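PDB 6WPU: flavin-containing monooxygenase from Allium sativum, which probably uses its bound FAD to oxygenate the sulfur of S-allyl-L-cysteine. Local coordinates for residues V25-A30 against V177-H182; I50-S55 against V140-E145. One frame throughout, in Å; residues are numbered along the deposited sequence.

How the contacts relate
Both contacts reach one parallel sheet of five strands, ordered 140-142, 47-52, 24-28, 175-178, 332-334. Contact 1 joins strand 24-28 to strand 175-178. Contact 2 joins strand 47-52 to strand 140-142 and also touches strand 144-151 of the antiparallel sheet. Strands 24-28 and 47-52 are neighbours in the parallel sheet, and the two contact centres lie about 10 Å apart. Along the chain, 50-55 and 140-145 both fall between 25-30 and 177-182, so contact 2 is nested within contact 1. Ala-30 N of contact 1 probably bonds to Glu-52 OE2 of contact 2. Both contacts touch FAD, and together they frame its adenosine half in a Rossmann-type site.

Contact 1 of 2, residues V25-A30 against V177-H182. With FAD (flavin-adenine dinucleotide), chain B.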
loop_
_atom_site.group_PDB
_atom_site.type_symbol
_atom_site.label_atom_id
_atom_site.label_comp_id
_atom_site.label_asym_id
_atom_site.label_seq_id
_atom_site.Cartn_x
_atom_site.Cartn_y
_atom_site.Cartn_z
ATOM N N VAL A 25 14.940 -13.099 -13.990
ATOM C CA VAL A 25 13.714 -12.841 -13.232
ATOM C C VAL A 25 13.020 -11.583 -13.743
ATOM O O VAL A 25 13.659 -10.538 -13.923
ATOM C CB VAL A 25 14.011 -12.690 -11.731
ATOM C CG1 VAL A 25 12.686 -12.589 -10.926
ATOM C CG2 VAL A 25 14.878 -13.862 -11.256
ATOM N N ALA A 26 11.708 -11.667 -13.933
ATOM C CA ALA A 26 10.929 -10.485 -14.279
ATOM C C ALA A 26 10.431 -9.805 -13.011
ATOM O O ALA A 26 10.022 -10.469 -12.051
ATOM C CB ALA A 26 9.742 -10.840 -15.171
ATOM N N ILE A 27 10.474 -8.475 -13.017
ATOM C CA ILE A 27 9.890 -7.655 -11.965
ATOM C C ILE A 27 8.775 -6.830 -12.584
ATOM O O ILE A 27 9.006 -6.067 -13.534
ATOM C CB ILE A 27 10.934 -6.756 -11.293
ATOM C CG1 ILE A 27 11.995 -7.632 -10.637
ATOM C CG2 ILE A 27 10.269 -5.838 -10.251
ATOM C CD1 ILE A 27 13.234 -6.909 -10.409
ATOM N N ILE A 28 7.569 -6.991 -12.063
ATOM C CA ILE A 28 6.405 -6.292 -12.585
ATOM C C ILE A 28 6.121 -5.135 -11.641
ATOM O O ILE A 28 5.570 -5.337 -10.557
ATOM C CB ILE A 28 5.202 -7.224 -12.729
ATOM C CG1 ILE A 28 5.583 -8.410 -13.618
ATOM C CG2 ILE A 28 4.000 -6.466 -13.316
ATOM C CD1 ILE A 28 4.495 -9.412 -13.721
ATOM N N GLY A 29 6.519 -3.935 -12.051
ATOM C CA GLY A 29 6.259 -2.675 -11.363
ATOM C C GLY A 29 7.559 -2.096 -10.828
ATOM O O GLY A 29 8.444 -2.828 -10.372
ATOM N N ALA A 30 7.694 -0.770 -10.901
ATOM C CA ALA A 30 8.857 -0.079 -10.346
ATOM C C ALA A 30 8.439 1.006 -9.355
ATOM O O ALA A 30 8.975 2.121 -9.353
ATOM C CB ALA A 30 9.726 0.512 -11.454
ATOM N N VAL A 177 8.505 -11.890 -10.232
ATOM C CA VAL A 177 8.141 -11.265 -8.965
ATOM C C VAL A 177 7.112 -10.175 -9.248
ATOM O O VAL A 177 7.402 -9.210 -9.968
ATOM C CB VAL A 177 9.354 -10.683 -8.228
ATOM C CG1 VAL A 177 8.924 -10.223 -6.854
ATOM C CG2 VAL A 177 10.505 -11.699 -8.135
ATOM N N VAL A 178 5.929 -10.307 -8.661
ATOM C CA VAL A 178 4.831 -9.364 -8.893
ATOM C C VAL A 178 4.912 -8.248 -7.857
ATOM O O VAL A 178 4.789 -8.499 -6.652
ATOM C CB VAL A 178 3.467 -10.068 -8.838
ATOM C CG1 VAL A 178 2.316 -9.056 -9.012
ATOM C CG2 VAL A 178 3.385 -11.148 -9.917
ATOM N N CYS A 179 5.128 -7.013 -8.326
ATOM C CA CYS A 179 5.304 -5.840 -7.465
ATOM C C CYS A 179 4.373 -4.704 -7.892
ATOM O O CYS A 179 4.780 -3.538 -7.965
ATOM C CB CYS A 179 6.751 -5.360 -7.500
ATOM S SG CYS A 179 7.978 -6.589 -7.011
ATOM N N ASN A 180 3.119 -5.020 -8.202
ATOM C CA ASN A 180 2.275 -4.069 -8.912
ATOM C C ASN A 180 1.452 -3.181 -7.984
ATOM O O ASN A 180 0.677 -2.349 -8.479
ATOM C CB ASN A 180 1.341 -4.799 -9.892
ATOM C CG ASN A 180 0.267 -5.620 -9.183
ATOM O OD1 ASN A 180 0.550 -6.354 -8.241
ATOM N ND2 ASN A 180 -0.980 -5.463 -9.620
ATOM N N GLY A 181 1.614 -3.312 -6.669
ATOM C CA GLY A 181 0.865 -2.515 -5.711
ATOM C C GLY A 181 -0.578 -2.971 -5.544
ATOM O O GLY A 181 -1.086 -3.783 -6.327
ATOM N N HIS A 182 -1.244 -2.472 -4.496
ATOM C CA HIS A 182 -2.642 -2.803 -4.241
ATOM C C HIS A 182 -3.418 -1.595 -3.728
ATOM O O HIS A 182 -4.347 -1.747 -2.923
ATOM C CB HIS A 182 -2.774 -3.970 -3.242
ATOM C CG HIS A 182 -2.102 -3.727 -1.918
ATOM N ND1 HIS A 182 -0.865 -4.247 -1.601
ATOM C CD2 HIS A 182 -2.517 -3.051 -0.817
ATOM C CE1 HIS A 182 -0.539 -3.894 -0.367
ATOM N NE2 HIS A 182 -1.522 -3.158 0.127
HETATM P PA FAD B . 2.978 1.072 -5.872
HETATM O O1A FAD B . 3.536 2.361 -5.266
HETATM O O2A FAD B . 1.595 0.987 -6.282
HETATM O O5B FAD B . 3.684 0.685 -7.154
HETATM C C5B FAD B . 3.308 -0.318 -8.090
HETATM C C4B FAD B . 3.929 -0.036 -9.476
HETATM O O4B FAD B . 3.698 -1.043 -10.421
HETATM C C3B FAD B . 3.448 1.257 -10.079
HETATM O O3B FAD B . 4.519 2.052 -10.470
HETATM C C2B FAD B . 2.657 0.844 -11.269
HETATM O O2B FAD B . 2.697 1.762 -12.302
HETATM C C1B FAD B . 3.343 -0.441 -11.635
HETATM N N9A FAD B . 2.505 -1.369 -12.360
HETATM C C8A FAD B . 1.219 -1.752 -11.998
HETATM N N7A FAD B . 0.736 -2.621 -12.895
HETATM C C5A FAD B . 1.683 -2.828 -13.901
HETATM C C6A FAD B . 1.727 -3.595 -15.063
HETATM N N6A FAD B . 0.616 -4.429 -15.455
HETATM N N1A FAD B . 2.835 -3.585 -15.826
HETATM C C2A FAD B . 3.909 -2.817 -15.511
HETATM N N3A FAD B . 3.914 -2.050 -14.396
HETATM C C4A FAD B . 2.825 -2.034 -13.578
HETATM N N1 FAD B . 3.700 3.983 3.301
HETATM C C2 FAD B . 4.686 4.647 4.113
HETATM O O2 FAD B . 5.866 4.045 4.378
HETATM N N3 FAD B . 4.404 5.853 4.714
HETATM C C4 FAD B . 3.200 6.483 4.480
HETATM O O4 FAD B . 2.899 7.678 5.046
HETATM C C4X FAD B . 2.258 5.958 3.472
HETATM N N5 FAD B . 1.167 6.718 3.068
HETATM C C5X FAD B . 0.318 6.217 2.086
HETATM C C6 FAD B . -0.791 6.978 1.688
HETATM C C7 FAD B . -1.630 6.482 0.696
HETATM C C7M FAD B . -2.824 7.302 0.284
HETATM C C8 FAD B . -1.380 5.244 0.107
HETATM C C8M FAD B . -2.271 4.682 -0.953
HETATM C C9 FAD B . -0.277 4.482 0.506
HETATM C C9A FAD B . 0.570 4.966 1.492
HETATM N N10 FAD B . 1.714 4.191 1.889
HETATM C C10 FAD B . 2.574 4.684 2.879
HETATM C "C1'" FAD B . 1.951 2.863 1.300
HETATM C "C2'" FAD B . 2.555 2.758 -0.084
HETATM O "O2'" FAD B . 1.752 1.957 -0.848
HETATM C "C3'" FAD B . 3.880 2.055 0.108
HETATM O "O3'" FAD B . 4.651 3.022 0.710
HETATM C "C4'" FAD B . 4.578 1.597 -1.168
HETATM O "O4'" FAD B . 4.580 2.663 -2.045
HETATM C "C5'" FAD B . 4.024 0.336 -1.839
HETATM O "O5'" FAD B . 4.593 0.396 -3.114
HETATM P P FAD B . 4.471 -0.623 -4.321
HETATM O O1P FAD B . 5.789 -0.666 -5.183
HETATM O O2P FAD B . 3.953 -1.962 -3.660
HETATM O O3P FAD B . 3.053 -0.163 -5.019
#
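Val-25 and Val-177 meet through their methyl branches. CG1 of Val-25 is anti to its backbone N (chi1 -173°), which carries it toward the other strand. Val-25 CG1 and Val-177 CG2 come within 3.7 Å, and the side chains cross obliquely. On the same face, CG2 of Ile-27 lies 4.0 Å from SG of Cys-179. That sulfur stands beside its backbone N (chi1 -58°) and therefore turns back toward the isoleucine. Leu-41 and Ala-38 of helix 32-43 pack on this face. On the other face, CD1 of Ile-28 is in loose contact with CG2 of Val-178.

Parallel strand pairing holds the backbones together. Val-177 N gives a nearly straight bond of 2.8 Å to Ala-26 O, and Ile-28 N bonds to Val-177 O. Cys-179 N then bonds to Ile-28 O, but this bond is bent, with an N-H...O angle of 135°. The pair joins the central strand, 24-28, of a Rossmann-type sheet to its neighbour 175-178. Gly-29 opens the GxGxxG pattern that, in this family, probably forms the FAD-binding turn.

Both segments leave the sheet at the cofactor. Gly-29 CA sits 3.2 Å from FAD O4B in the ribose ring. At its positive phi a CB would be jammed against the preceding carbonyl O. Asn-180 O lies 3.3 Å from FAD C5B, and its CB packs near the imidazole part of the adenine. The amide ND2 of Asn-180 bonds to Asn-299 O. CG2 of Ile-28 lies near the adenine at N1A, and Gly-181 CA is 3.3 Å from the bridging FAD O3P.

Contact 2 of 2, residues I50-S55 against V140-E145; sequences IFERGS and VGMEKE. With FAD (flavin-adenine dinucleotide), chain B; SO4 (sulfate ion), chain G.
FAD O2B, a ribose hydroxyl, is gripped by the side chains of Glu-52 and Arg-53. It donates to Glu-52 OE1 at 2.7 Å and accepts a bond from Arg-53 NE at 3.0 Å, with a weak second one from NH1. FAD O3B donates to Glu-52 OE2. An acidic residue at the end of the second strand, binding the adenosine ribose, is a hallmark of Rossmann-type FAD sites. Glu-52 reaches the ribose with CG anti to the backbone N (chi1 170°) and a bend at chi2. OE1 also takes Gly-54 N, on its anti lone pair. With an alanine here, both ribose hydroxyls and the amides of Gly-54 and Ala-30 would probably lose this acceptor.

The weakly bonded strand 140-142 runs roughly parallel. Gly-141 N bonds to Ile-50 O, and Glu-52 N to Gly-141 O. Lys-144 N comes to Glu-52 O from above the carbonyl plane, 39° out of it. CG1 of Val-140 packs on CB of Glu-52 at 3.6 Å, while its CG2 meets CG2 and CD1 of Ile-50. CD of Lys-144 approaches Phe-51 CD1 obliquely, and Lys-144 also makes a cation-pi contact with Trp-161. Beyond the strand, Glu-143 N bonds to Gly-54 O. A sulfate, probably from the crystallisation liquor, lies at the guanidinium edge, where Arg-53 NH2 bonds to its O2 at 2.6 Å.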
loop_
_atom_site.group_PDB
_atom_site.type_symbol
_atom_site.label_atom_id
_atom_site.label_comp_id
_atom_site.label_asym_id
_atom_site.label_seq_id
_atom_site.Cartn_x
_atom_site.Cartn_y
_atom_site.Cartn_z
ATOM N N ILE A 50 12.906 -5.349 -15.614
ATOM C CA ILE A 50 11.939 -4.601 -14.819
ATOM C C ILE A 50 10.958 -3.927 -15.769
ATOM O O ILE A 50 11.368 -3.166 -16.655
ATOM C CB ILE A 50 12.635 -3.560 -13.932
ATOM C CG1 ILE A 50 13.829 -4.194 -13.198
ATOM C CG2 ILE A 50 11.622 -2.937 -12.986
ATOM C CD1 ILE A 50 14.865 -3.178 -12.741
ATOM N N PHE A 51 9.669 -4.189 -15.582
ATOM C CA PHE A 51 8.625 -3.592 -16.402
ATOM C C PHE A 51 7.901 -2.543 -15.579
ATOM O O PHE A 51 7.435 -2.838 -14.473
ATOM C CB PHE A 51 7.624 -4.646 -16.897
ATOM C CG PHE A 51 8.243 -5.737 -17.711
ATOM C CD1 PHE A 51 8.360 -5.612 -19.099
ATOM C CD2 PHE A 51 8.732 -6.877 -17.091
ATOM C CE1 PHE A 51 8.953 -6.622 -19.861
ATOM C CE2 PHE A 51 9.329 -7.901 -17.834
ATOM C CZ PHE A 51 9.433 -7.775 -19.231
ATOM N N GLU A 52 7.809 -1.325 -16.108
ATOM C CA GLU A 52 7.051 -0.256 -15.459
ATOM C C GLU A 52 6.093 0.362 -16.469
ATOM O O GLU A 52 6.516 0.837 -17.532
ATOM C CB GLU A 52 7.975 0.810 -14.873
ATOM C CG GLU A 52 7.248 2.076 -14.393
ATOM C CD GLU A 52 6.099 1.789 -13.424
ATOM O OE1 GLU A 52 4.965 2.264 -13.689
ATOM O OE2 GLU A 52 6.325 1.101 -12.400
ATOM N N ARG A 53 4.805 0.350 -16.129
ATOM C CA ARG A 53 3.778 0.876 -17.023
ATOM C C ARG A 53 3.903 2.392 -17.207
ATOM O O ARG A 53 3.705 2.903 -18.314
ATOM C CB ARG A 53 2.408 0.495 -16.470
ATOM C CG ARG A 53 1.300 1.423 -16.832
ATOM C CD ARG A 53 0.447 1.714 -15.623
ATOM N NE ARG A 53 1.129 2.585 -14.662
ATOM C CZ ARG A 53 1.223 3.912 -14.769
ATOM N NH1 ARG A 53 1.867 4.606 -13.836
ATOM N NH2 ARG A 53 0.686 4.537 -15.810
ATOM N N GLY A 54 4.245 3.125 -16.149
ATOM C CA GLY A 54 4.363 4.570 -16.234
ATOM C C GLY A 54 5.676 5.028 -16.844
ATOM O O GLY A 54 6.512 4.241 -17.294
ATOM N N SER A 55 5.860 6.348 -16.847
ATOM C CA SER A 55 7.027 6.972 -17.454
ATOM C C SER A 55 8.123 7.302 -16.449
ATOM O O SER A 55 9.233 7.648 -16.866
ATOM C CB SER A 55 6.618 8.246 -18.198
ATOM O OG SER A 55 5.951 9.121 -17.310
ATOM N N VAL A 140 15.229 0.209 -15.583
ATOM C CA VAL A 140 13.789 -0.019 -15.637
ATOM C C VAL A 140 13.303 0.213 -17.064
ATOM O O VAL A 140 13.592 1.248 -17.673
ATOM C CB VAL A 140 13.068 0.896 -14.633
ATOM C CG1 VAL A 140 11.559 0.767 -14.766
ATOM C CG2 VAL A 140 13.503 0.578 -13.204
ATOM N N GLY A 141 12.596 -0.769 -17.624
ATOM C CA GLY A 141 11.945 -0.569 -18.909
ATOM C C GLY A 141 10.661 0.239 -18.748
ATOM O O GLY A 141 9.658 -0.286 -18.266
ATOM N N MET A 142 10.679 1.510 -19.155
ATOM C CA MET A 142 9.572 2.428 -18.918
ATOM C C MET A 142 8.489 2.281 -19.979
ATOM O O MET A 142 8.760 1.907 -21.120
ATOM C CB MET A 142 10.058 3.881 -18.916
ATOM C CG MET A 142 11.261 4.166 -18.022
ATOM S SD MET A 142 10.974 3.800 -16.269
ATOM C CE MET A 142 9.397 4.440 -16.021
ATOM N N GLU A 143 7.252 2.626 -19.598
ATOM C CA GLU A 143 6.120 2.621 -20.528
ATOM C C GLU A 143 5.911 1.236 -21.130
ATOM O O GLU A 143 5.561 1.086 -22.299
ATOM C CB GLU A 143 6.296 3.686 -21.615
ATOM C CG GLU A 143 6.643 5.031 -20.993
ATOM C CD GLU A 143 6.381 6.209 -21.886
ATOM O OE1 GLU A 143 7.004 6.293 -22.955
ATOM O OE2 GLU A 143 5.554 7.062 -21.507
ATOM N N LYS A 144 6.127 0.213 -20.315
ATOM C CA LYS A 144 5.949 -1.175 -20.714
ATOM C C LYS A 144 4.946 -1.768 -19.751
ATOM O O LYS A 144 5.288 -2.051 -18.597
ATOM C CB LYS A 144 7.266 -1.962 -20.669
ATOM C CG LYS A 144 8.248 -1.700 -21.797
ATOM C CD LYS A 144 9.275 -2.832 -21.816
ATOM C CE LYS A 144 10.657 -2.365 -22.231
ATOM N NZ LYS A 144 10.823 -2.229 -23.701
ATOM N N GLU A 145 3.719 -1.965 -20.212
ATOM C CA GLU A 145 2.663 -2.491 -19.360
ATOM C C GLU A 145 2.557 -3.998 -19.548
ATOM O O GLU A 145 2.287 -4.476 -20.657
ATOM C CB GLU A 145 1.325 -1.823 -19.671
ATOM C CG GLU A 145 0.234 -2.273 -18.723
ATOM C CD GLU A 145 -1.135 -1.741 -19.127
ATOM O OE1 GLU A 145 -1.198 -0.724 -19.856
ATOM O OE2 GLU A 145 -2.146 -2.361 -18.729
HETATM P PA FAD B . 2.978 1.072 -5.872
HETATM O O1A FAD B . 3.536 2.361 -5.266
HETATM O O2A FAD B . 1.595 0.987 -6.282
HETATM O O5B FAD B . 3.684 0.685 -7.154
HETATM C C5B FAD B . 3.308 -0.318 -8.090
HETATM C C4B FAD B . 3.929 -0.036 -9.476
HETATM O O4B FAD B . 3.698 -1.043 -10.421
HETATM C C3B FAD B . 3.448 1.257 -10.079
HETATM O O3B FAD B . 4.519 2.052 -10.470
HETATM C C2B FAD B . 2.657 0.844 -11.269
HETATM O O2B FAD B . 2.697 1.762 -12.302
HETATM C C1B FAD B . 3.343 -0.441 -11.635
HETATM N N9A FAD B . 2.505 -1.369 -12.360
HETATM C C8A FAD B . 1.219 -1.752 -11.998
HETATM N N7A FAD B . 0.736 -2.621 -12.895
HETATM C C5A FAD B . 1.683 -2.828 -13.901
HETATM C C6A FAD B . 1.727 -3.595 -15.063
HETATM N N6A FAD B . 0.616 -4.429 -15.455
HETATM N N1A FAD B . 2.835 -3.585 -15.826
HETATM C C2A FAD B . 3.909 -2.817 -15.511
HETATM N N3A FAD B . 3.914 -2.050 -14.396
HETATM C C4A FAD B . 2.825 -2.034 -13.578
HETATM N N1 FAD B . 3.700 3.983 3.301
HETATM C C2 FAD B . 4.686 4.647 4.113
HETATM O O2 FAD B . 5.866 4.045 4.378
HETATM N N3 FAD B . 4.404 5.853 4.714
HETATM C C4 FAD B . 3.200 6.483 4.480
HETATM O O4 FAD B . 2.899 7.678 5.046
HETATM C C4X FAD B . 2.258 5.958 3.472
HETATM N N5 FAD B . 1.167 6.718 3.068
HETATM C C5X FAD B . 0.318 6.217 2.086
HETATM C C6 FAD B . -0.791 6.978 1.688
HETATM C C7 FAD B . -1.630 6.482 0.696
HETATM C C7M FAD B . -2.824 7.302 0.284
HETATM C C8 FAD B . -1.380 5.244 0.107
HETATM C C8M FAD B . -2.271 4.682 -0.953
HETATM C C9 FAD B . -0.277 4.482 0.506
HETATM C C9A FAD B . 0.570 4.966 1.492
HETATM N N10 FAD B . 1.714 4.191 1.889
HETATM C C10 FAD B . 2.574 4.684 2.879
HETATM C "C1'" FAD B . 1.951 2.863 1.300
HETATM C "C2'" FAD B . 2.555 2.758 -0.084
HETATM O "O2'" FAD B . 1.752 1.957 -0.848
HETATM C "C3'" FAD B . 3.880 2.055 0.108
HETATM O "O3'" FAD B . 4.651 3.022 0.710
HETATM C "C4'" FAD B . 4.578 1.597 -1.168
HETATM O "O4'" FAD B . 4.580 2.663 -2.045
HETATM C "C5'" FAD B . 4.024 0.336 -1.839
HETATM O "O5'" FAD B . 4.593 0.396 -3.114
HETATM P P FAD B . 4.471 -0.623 -4.321
HETATM O O1P FAD B . 5.789 -0.666 -5.183
HETATM O O2P FAD B . 3.953 -1.962 -3.660
HETATM O O3P FAD B . 3.053 -0.163 -5.019
HETATM S S SO4 G . 2.497 8.069 -16.283
HETATM O O1 SO4 G . 1.678 9.277 -16.167
HETATM O O2 SO4 G . 1.697 6.894 -15.940
HETATM O O3 SO4 G . 3.641 8.152 -15.372
HETATM O O4 SO4 G . 2.980 7.956 -17.656
#